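Multicopper oxidase (Uncultured bacterium, PDB 4E9X) probably oxidises phenolic or similar substrates at a type 1 copper and passes the electrons to further coppers that bind dioxygen and reduce it to water. Local coordinates at residues 119-123 with 141-145; 99-103 with 234-238. All blocks are in the same frame, centred on the assembly; numbering follows the deposited sequence.

Interaction 1: residues 119-123 with 141-145; sequences WGPLI and IMMMS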
# COMPACT_ATOMS: atom_id res chain seq x y z
N TRP A 119 20.59 3.13 7.75
CA TRP A 119 19.49 2.76 8.64
C TRP A 119 19.88 1.50 9.40
O TRP A 119 20.74 0.70 8.97
CB TRP A 119 18.22 2.48 7.82
CG TRP A 119 18.36 1.82 6.48
CD1 TRP A 119 18.36 2.44 5.27
CD2 TRP A 119 18.51 0.42 6.22
NE1 TRP A 119 18.50 1.52 4.27
CE2 TRP A 119 18.59 0.24 4.80
CE3 TRP A 119 18.56 -0.73 7.06
CZ2 TRP A 119 18.75 -1.01 4.18
CZ3 TRP A 119 18.71 -1.98 6.45
CH2 TRP A 119 18.79 -2.09 5.05
N GLY A 120 19.25 1.33 10.54
CA GLY A 120 19.43 0.14 11.36
C GLY A 120 18.31 0.06 12.38
O GLY A 120 17.48 0.95 12.47
N PRO A 121 18.24 -1.08 13.10
CA PRO A 121 17.14 -1.33 14.02
C PRO A 121 17.40 -0.89 15.46
O PRO A 121 18.55 -1.03 15.93
CB PRO A 121 16.99 -2.88 13.94
CG PRO A 121 18.45 -3.33 13.75
CD PRO A 121 19.16 -2.24 12.93
N LEU A 122 16.36 -0.39 16.11
CA LEU A 122 16.38 0.05 17.50
C LEU A 122 15.26 -0.70 18.23
O LEU A 122 14.10 -0.38 18.01
CB LEU A 122 16.28 1.58 17.59
CG LEU A 122 16.03 2.14 18.99
CD1 LEU A 122 17.13 1.80 19.99
CD2 LEU A 122 15.85 3.68 18.89
N ILE A 123 15.63 -1.65 19.08
CA ILE A 123 14.62 -2.50 19.72
C ILE A 123 14.54 -2.07 21.17
O ILE A 123 15.54 -2.16 21.89
CB ILE A 123 14.97 -3.99 19.59
CG1 ILE A 123 15.14 -4.39 18.11
CG2 ILE A 123 13.95 -4.81 20.34
CD1 ILE A 123 13.92 -4.07 17.22
N ILE A 141 14.79 -9.97 12.56
CA ILE A 141 14.66 -8.62 11.96
C ILE A 141 14.78 -8.74 10.48
O ILE A 141 15.77 -9.30 9.97
CB ILE A 141 15.75 -7.70 12.56
CG1 ILE A 141 15.32 -7.25 13.99
CG2 ILE A 141 16.05 -6.48 11.67
CD1 ILE A 141 16.41 -6.58 14.79
N MET A 142 13.81 -8.18 9.75
CA MET A 142 13.80 -8.13 8.28
C MET A 142 13.60 -6.70 7.80
O MET A 142 12.48 -6.16 7.85
CB MET A 142 12.68 -9.01 7.68
CG MET A 142 12.96 -10.51 7.96
SD MET A 142 11.86 -11.49 6.95
CE MET A 142 12.09 -13.15 7.58
N MET A 143 14.69 -6.07 7.31
CA MET A 143 14.60 -4.66 6.87
C MET A 143 14.65 -4.66 5.36
O MET A 143 15.68 -5.05 4.75
CB MET A 143 15.80 -3.89 7.45
CG MET A 143 15.83 -3.99 8.99
SD MET A 143 17.01 -2.85 9.79
CE MET A 143 16.12 -1.30 9.63
N MET A 144 13.56 -4.27 4.73
CA MET A 144 13.46 -4.33 3.27
C MET A 144 13.84 -3.00 2.65
O MET A 144 13.54 -1.94 3.21
CB MET A 144 12.03 -4.69 2.83
CG MET A 144 11.79 -6.21 2.71
SD MET A 144 11.96 -7.14 4.24
CE MET A 144 10.59 -6.43 5.18
N SER A 145 14.52 -3.03 1.49
CA SER A 145 14.88 -1.82 0.77
C SER A 145 15.08 -2.20 -0.70
O SER A 145 14.97 -3.35 -1.13
CB SER A 145 16.08 -1.12 1.36
OG SER A 145 17.26 -1.88 1.18
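Met-143 reaches across from strand 138-147 to Trp-119 of strand 119-125, and its long, flexible chain can follow the outline of the indole. Its CB lies 3.6 Å from CZ3 of Trp-119. CG, set anti to the carbonyl carbon, carries the chain on toward Pro-121, so that SD is 3.8 Å from Trp-119 CE3 and 3.9 Å from Pro-121 CD. This is a Met-aromatic contact of oblique geometry, with the sulfur 71° off the normal of the six-membered ring. A bend at chi3 (75°) then turns the methyl CE back to Trp-119 CE3, 3.6 Å away, and against the carbonyl carbon of Gly-120.

On one side, the small Ser-145 meets the other part of that ring obliquely, OG 3.5 Å from Trp-119 CZ2. On the other, the Ile-141 side chain crosses Pro-121 at about a right angle, CD1 3.8 Å from Pro-121 CB, and points toward Ile-123, CD1 4.2 Å from Ile-123 CG1. Segments 119-123 and 141-145 lie in different sheets, roughly antiparallel at 148°; backbones do not touch, and side chains plus the Gly-120 backbone fill the gap. Strand 36-40 flanks 119-125, and strand 187-195, whose Phe-194 packs on Pro-121, Ile-141 and Met-143, flanks 138-147.

Interaction 2: residues 99-103 with 234-238; sequences GTLWY and GERYD
The guanidinium of Arg-236 has Trp-102 CD1 over one face, while its edges are taken up by backbone oxygens and by the methyl CD2 of Leu-101. The indole and guanidinium planes are 38° apart, so this is no parallel stack; the closest approach is made by the aliphatic part of the arginine, whose CD comes within 3.5 Å of Trp-102 CD1. At one edge Arg-236 grips the carbonyl O of Thr-100 side-on, NE giving the shorter bond at 2.9 Å and NH2 the longer at 3.2 Å. Both are nearly in the guanidinium plane, but the NE bond is the straighter (N-H...O 155° against 138°) and comes in tilted from the carbonyl plane, whereas the NH2 bond lies in it. NH1 turns back to Gly-234 O at 2.8 Å, in plane again, and the bends at chi2 and chi3 fold the chain to bring it there. Gly-234 O also receives a weak bond from Trp-102 NE1. Glycine suits this corner, where phi is positive and a side chain would jam against the preceding carbonyl.

Thr-100 uses both branches of its side chain, which suits a threonine here: CG2 lies along Arg-236 CG, and OG1 donates to the syn lone pair of Asp-238 OD1 at 2.7 Å. A water links Thr-100 N to Asp-238 OD2, an oxygen that also forms a salt bridge with Lys-190. Arg-236 has a charge partner of its own in Asp-227 of the second subunit, so the same guanidinium contacts both the first domain of its own chain and the second subunit.

Trp-102 packs against His-62 and His-104 and lies in the second shell of the copper they bind. The contact thus belongs to the interface between the two cupredoxin-like domains of a multicopper oxidase, beside that site.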
# COMPACT_ATOMS: atom_id res chain seq x y z
N GLY A 99 9.10 -0.97 21.77
CA GLY A 99 8.83 -1.81 20.59
C GLY A 99 9.91 -1.75 19.53
O GLY A 99 11.05 -1.31 19.73
N THR A 100 9.49 -2.15 18.32
CA THR A 100 10.35 -2.15 17.17
C THR A 100 10.46 -0.74 16.59
O THR A 100 9.54 -0.27 15.89
CB THR A 100 9.77 -3.07 16.08
OG1 THR A 100 9.53 -4.35 16.66
CG2 THR A 100 10.74 -3.21 14.92
N LEU A 101 11.59 -0.10 16.89
CA LEU A 101 11.89 1.22 16.33
C LEU A 101 13.05 1.10 15.36
O LEU A 101 13.57 -0.02 15.12
CB LEU A 101 12.25 2.22 17.46
CG LEU A 101 11.32 2.16 18.68
CD1 LEU A 101 11.70 3.25 19.68
CD2 LEU A 101 9.87 2.28 18.33
N TRP A 102 13.49 2.21 14.79
CA TRP A 102 14.67 2.14 13.90
C TRP A 102 15.31 3.51 13.85
O TRP A 102 14.79 4.46 14.41
CB TRP A 102 14.31 1.62 12.54
CG TRP A 102 13.35 2.37 11.65
CD1 TRP A 102 12.09 2.77 11.93
CD2 TRP A 102 13.63 2.76 10.29
NE1 TRP A 102 11.56 3.41 10.81
CE2 TRP A 102 12.48 3.41 9.80
CE3 TRP A 102 14.74 2.62 9.43
CZ2 TRP A 102 12.43 3.92 8.50
CZ3 TRP A 102 14.69 3.13 8.14
CH2 TRP A 102 13.52 3.79 7.68
N TYR A 103 16.45 3.60 13.18
CA TYR A 103 17.16 4.87 13.15
C TYR A 103 17.67 5.00 11.71
O TYR A 103 17.96 4.00 11.03
CB TYR A 103 18.26 4.98 14.24
CG TYR A 103 19.37 3.95 14.04
CD1 TYR A 103 20.47 4.20 13.23
CD2 TYR A 103 19.28 2.71 14.68
CE1 TYR A 103 21.47 3.25 13.06
CE2 TYR A 103 20.28 1.72 14.51
CZ TYR A 103 21.33 2.01 13.71
OH TYR A 103 22.35 1.09 13.49
N GLY A 234 8.80 3.43 6.24
CA GLY A 234 8.65 3.95 7.58
C GLY A 234 8.00 2.99 8.56
O GLY A 234 8.25 3.08 9.76
N GLU A 235 7.17 2.07 8.02
CA GLU A 235 6.37 1.23 8.90
C GLU A 235 7.14 0.07 9.51
O GLU A 235 8.12 -0.39 8.93
CB GLU A 235 5.21 0.59 8.12
CG GLU A 235 4.26 1.61 7.47
CD GLU A 235 3.05 0.81 7.00
OE1 GLU A 235 3.18 0.23 5.92
OE2 GLU A 235 2.05 0.68 7.71
N ARG A 236 6.66 -0.42 10.65
CA ARG A 236 7.08 -1.74 11.11
C ARG A 236 5.84 -2.55 11.45
O ARG A 236 4.81 -2.03 11.89
CB ARG A 236 8.00 -1.66 12.36
CG ARG A 236 9.40 -1.14 12.03
CD ARG A 236 9.50 0.38 12.00
NE ARG A 236 9.18 0.94 13.30
CZ ARG A 236 8.42 2.03 13.53
NH1 ARG A 236 7.88 2.74 12.56
NH2 ARG A 236 8.19 2.39 14.81
N TYR A 237 5.95 -3.86 11.21
CA TYR A 237 4.96 -4.81 11.68
C TYR A 237 5.68 -5.93 12.43
O TYR A 237 6.70 -6.41 11.92
CB TYR A 237 4.17 -5.44 10.52
CG TYR A 237 3.23 -4.40 9.93
CD1 TYR A 237 1.92 -4.27 10.44
CD2 TYR A 237 3.64 -3.55 8.89
CE1 TYR A 237 1.04 -3.31 9.91
CE2 TYR A 237 2.77 -2.60 8.37
CZ TYR A 237 1.48 -2.49 8.89
OH TYR A 237 0.61 -1.52 8.37
N ASP A 238 5.17 -6.35 13.60
CA ASP A 238 5.68 -7.54 14.24
C ASP A 238 4.64 -8.62 14.11
O ASP A 238 3.44 -8.36 14.30
CB ASP A 238 5.93 -7.35 15.74
CG ASP A 238 6.91 -6.29 16.21
OD1 ASP A 238 7.37 -5.44 15.42
OD2 ASP A 238 7.25 -6.36 17.41
O HOH W 1 7.34 -4.11 18.92

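Overall arrangement
The centres of the two interactions lie about 7 Å apart, and they form one continuous interface between the cupredoxin-like domains. Strands 101-104 and 119-125 are neighbours in a sheet of the first domain, bonded by Leu-122 O to Leu-101 N and Gly-120 O to Tyr-103 N; strands 138-147 and 236-243 flank strand 187-195 in a sheet of the second. Along the chain the order is 99-103, 119-123, 141-145, 234-238, so interaction 1 closes the short connection between domains and interaction 2 encloses it. Interaction 1 is mainly apolar, whereas interaction 2 adds polar and charged bonds. Together they pack the sheet that carries the copper ligands His-62 and His-104 against the second domain.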